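Local coordinates for protein glycosyl transferase family 9 (Veillonella parvula, PDB 3TOV) that probably transfers a sugar, such as a heptose, from an activated donor to an acceptor, as a GT-B-type glycosyltransferase of family 9, at residues 55-60 with 161-166. Residues are numbered along the deposited sequence; the frame is centred on the assembly and turned at random.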
# COMPACT_ATOMS: atom_id res chain seq x y z
N TYR A 55 -7.02 13.81 2.24
CA TYR A 55 -7.24 14.38 0.93
C TYR A 55 -7.38 13.20 -0.03
O TYR A 55 -6.48 12.36 -0.13
CB TYR A 55 -6.06 15.28 0.56
CG TYR A 55 -5.63 16.16 1.72
CD1 TYR A 55 -6.01 17.49 1.80
CD2 TYR A 55 -4.84 15.65 2.75
CE1 TYR A 55 -5.62 18.30 2.87
CE2 TYR A 55 -4.44 16.44 3.81
CZ TYR A 55 -4.84 17.76 3.87
OH TYR A 55 -4.44 18.55 4.93
N ASN A 56 -8.54 13.12 -0.68
CA ASN A 56 -8.85 12.04 -1.61
C ASN A 56 -10.13 12.35 -2.34
O ASN A 56 -11.18 12.53 -1.72
CB ASN A 56 -9.00 10.70 -0.91
CG ASN A 56 -9.29 9.58 -1.89
OD1 ASN A 56 -10.44 9.35 -2.24
ND2 ASN A 56 -8.25 8.89 -2.35
N PRO A 57 -10.06 12.38 -3.66
CA PRO A 57 -11.07 12.98 -4.54
C PRO A 57 -12.40 12.24 -4.51
O PRO A 57 -13.45 12.85 -4.75
CB PRO A 57 -10.43 12.87 -5.93
CG PRO A 57 -8.97 12.54 -5.68
CD PRO A 57 -8.97 11.75 -4.42
N ASN A 58 -12.35 10.95 -4.21
CA ASN A 58 -13.52 10.10 -4.29
C ASN A 58 -14.41 10.11 -3.04
O ASN A 58 -15.59 9.72 -3.10
CB ASN A 58 -13.10 8.68 -4.66
CG ASN A 58 -12.41 8.62 -6.01
OD1 ASN A 58 -13.06 8.61 -7.05
ND2 ASN A 58 -11.08 8.59 -6.00
N ILE A 59 -13.87 10.58 -1.92
CA ILE A 59 -14.62 10.56 -0.66
C ILE A 59 -15.16 11.93 -0.23
O ILE A 59 -14.63 12.98 -0.61
CB ILE A 59 -13.78 9.93 0.44
CG1 ILE A 59 -13.47 8.50 0.06
CG2 ILE A 59 -14.52 9.95 1.76
CD1 ILE A 59 -12.67 7.78 1.08
N ASP A 60 -16.24 11.91 0.55
CA ASP A 60 -16.88 13.12 1.03
C ASP A 60 -16.56 13.30 2.50
O ASP A 60 -16.53 14.42 3.01
CB ASP A 60 -18.41 13.03 0.92
CG ASP A 60 -18.88 12.86 -0.50
OD1 ASP A 60 -18.53 13.71 -1.35
OD2 ASP A 60 -19.59 11.87 -0.76
N HIS A 161 -3.58 5.35 -5.38
CA HIS A 161 -3.50 6.80 -5.33
C HIS A 161 -3.49 7.28 -3.88
O HIS A 161 -4.25 6.79 -3.05
CB HIS A 161 -4.69 7.40 -6.07
CG HIS A 161 -4.70 8.89 -6.11
ND1 HIS A 161 -5.84 9.63 -5.91
CD2 HIS A 161 -3.70 9.78 -6.32
CE1 HIS A 161 -5.55 10.92 -6.00
NE2 HIS A 161 -4.25 11.03 -6.25
N ILE A 162 -2.60 8.21 -3.57
CA ILE A 162 -2.70 8.93 -2.32
C ILE A 162 -2.50 10.39 -2.64
O ILE A 162 -1.49 10.76 -3.26
CB ILE A 162 -1.69 8.49 -1.29
CG1 ILE A 162 -1.93 7.03 -0.91
CG2 ILE A 162 -1.83 9.36 -0.05
CD1 ILE A 162 -1.07 6.55 0.24
N GLU A 163 -3.48 11.20 -2.26
CA GLU A 163 -3.46 12.61 -2.59
C GLU A 163 -2.67 13.28 -1.50
O GLU A 163 -3.01 13.14 -0.33
CB GLU A 163 -4.88 13.16 -2.62
CG GLU A 163 -5.03 14.47 -3.34
CD GLU A 163 -4.77 14.34 -4.82
OE1 GLU A 163 -5.74 14.36 -5.60
OE2 GLU A 163 -3.58 14.22 -5.20
N ILE A 164 -1.59 13.97 -1.87
CA ILE A 164 -0.76 14.66 -0.89
C ILE A 164 -1.01 16.15 -0.99
O ILE A 164 -1.25 16.68 -2.07
CB ILE A 164 0.77 14.37 -1.05
CG1 ILE A 164 1.36 15.15 -2.23
CG2 ILE A 164 1.04 12.88 -1.18
CD1 ILE A 164 2.81 14.84 -2.48
N CYS A 165 -0.96 16.84 0.14
CA CYS A 165 -1.26 18.27 0.14
C CYS A 165 -0.00 19.12 0.19
O CYS A 165 1.12 18.61 0.30
CB CYS A 165 -2.16 18.63 1.32
SG CYS A 165 -1.30 18.66 2.90
N GLU A 166 -0.21 20.43 0.11
CA GLU A 166 0.88 21.39 0.10
C GLU A 166 1.86 21.20 1.26
O GLU A 166 3.06 21.02 1.05
CB GLU A 166 0.32 22.81 0.13
CG GLU A 166 1.40 23.87 0.05
CD GLU A 166 2.37 23.60 -1.07
OE1 GLU A 166 1.93 23.10 -2.13
OE2 GLU A 166 3.58 23.87 -0.89
O HOH W 1 -6.07 8.70 -1.02
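Cys165 lies over one face of the Tyr55 ring: its CB stands 3.8 Å from the ring centroid and 12° off the ring normal, which identifies a CH-pi contact. The thiol is displaced toward the phenol end, with Cys165 SG 3.7 Å from Tyr55 OH, and its line to the centroid runs 32° from the normal, an oblique sulfur-aromatic contact. Tyr55 CG is anti to the carbonyl carbon (chi1 -43°), and from there the ring reaches along 161-166 as far as Cys165. Nearer the backbone, Glu163 CB packs against Tyr55 O and CB. The Glu163 chain then bends at chi2, bringing OE1 to 3.7 Å from Pro57 CG. Pro57 also meets His161: Pro57 CG lies at the edge of the imidazole, near its plane, 3.8 Å from His161 CE1. No direct hydrogen bond joins the segments; a water bridges them instead, accepting from Asn56 ND2 (2.6 Å) and donating weakly to His161 O. The other end of the Asn56 amide, OD1, takes the backbone N of Asn58 in an Asx turn, which ties this side chain to its own loop. The contact joins the loop between strands 40-46 and 61-65 of the N-terminal parallel sheet to the linker entering helix 166-178, whose Trp168 meets Tyr55 edge-to-face; behind the linker, Ile164 packs on helix 252-260, beside the second sheet of the GT-B fold.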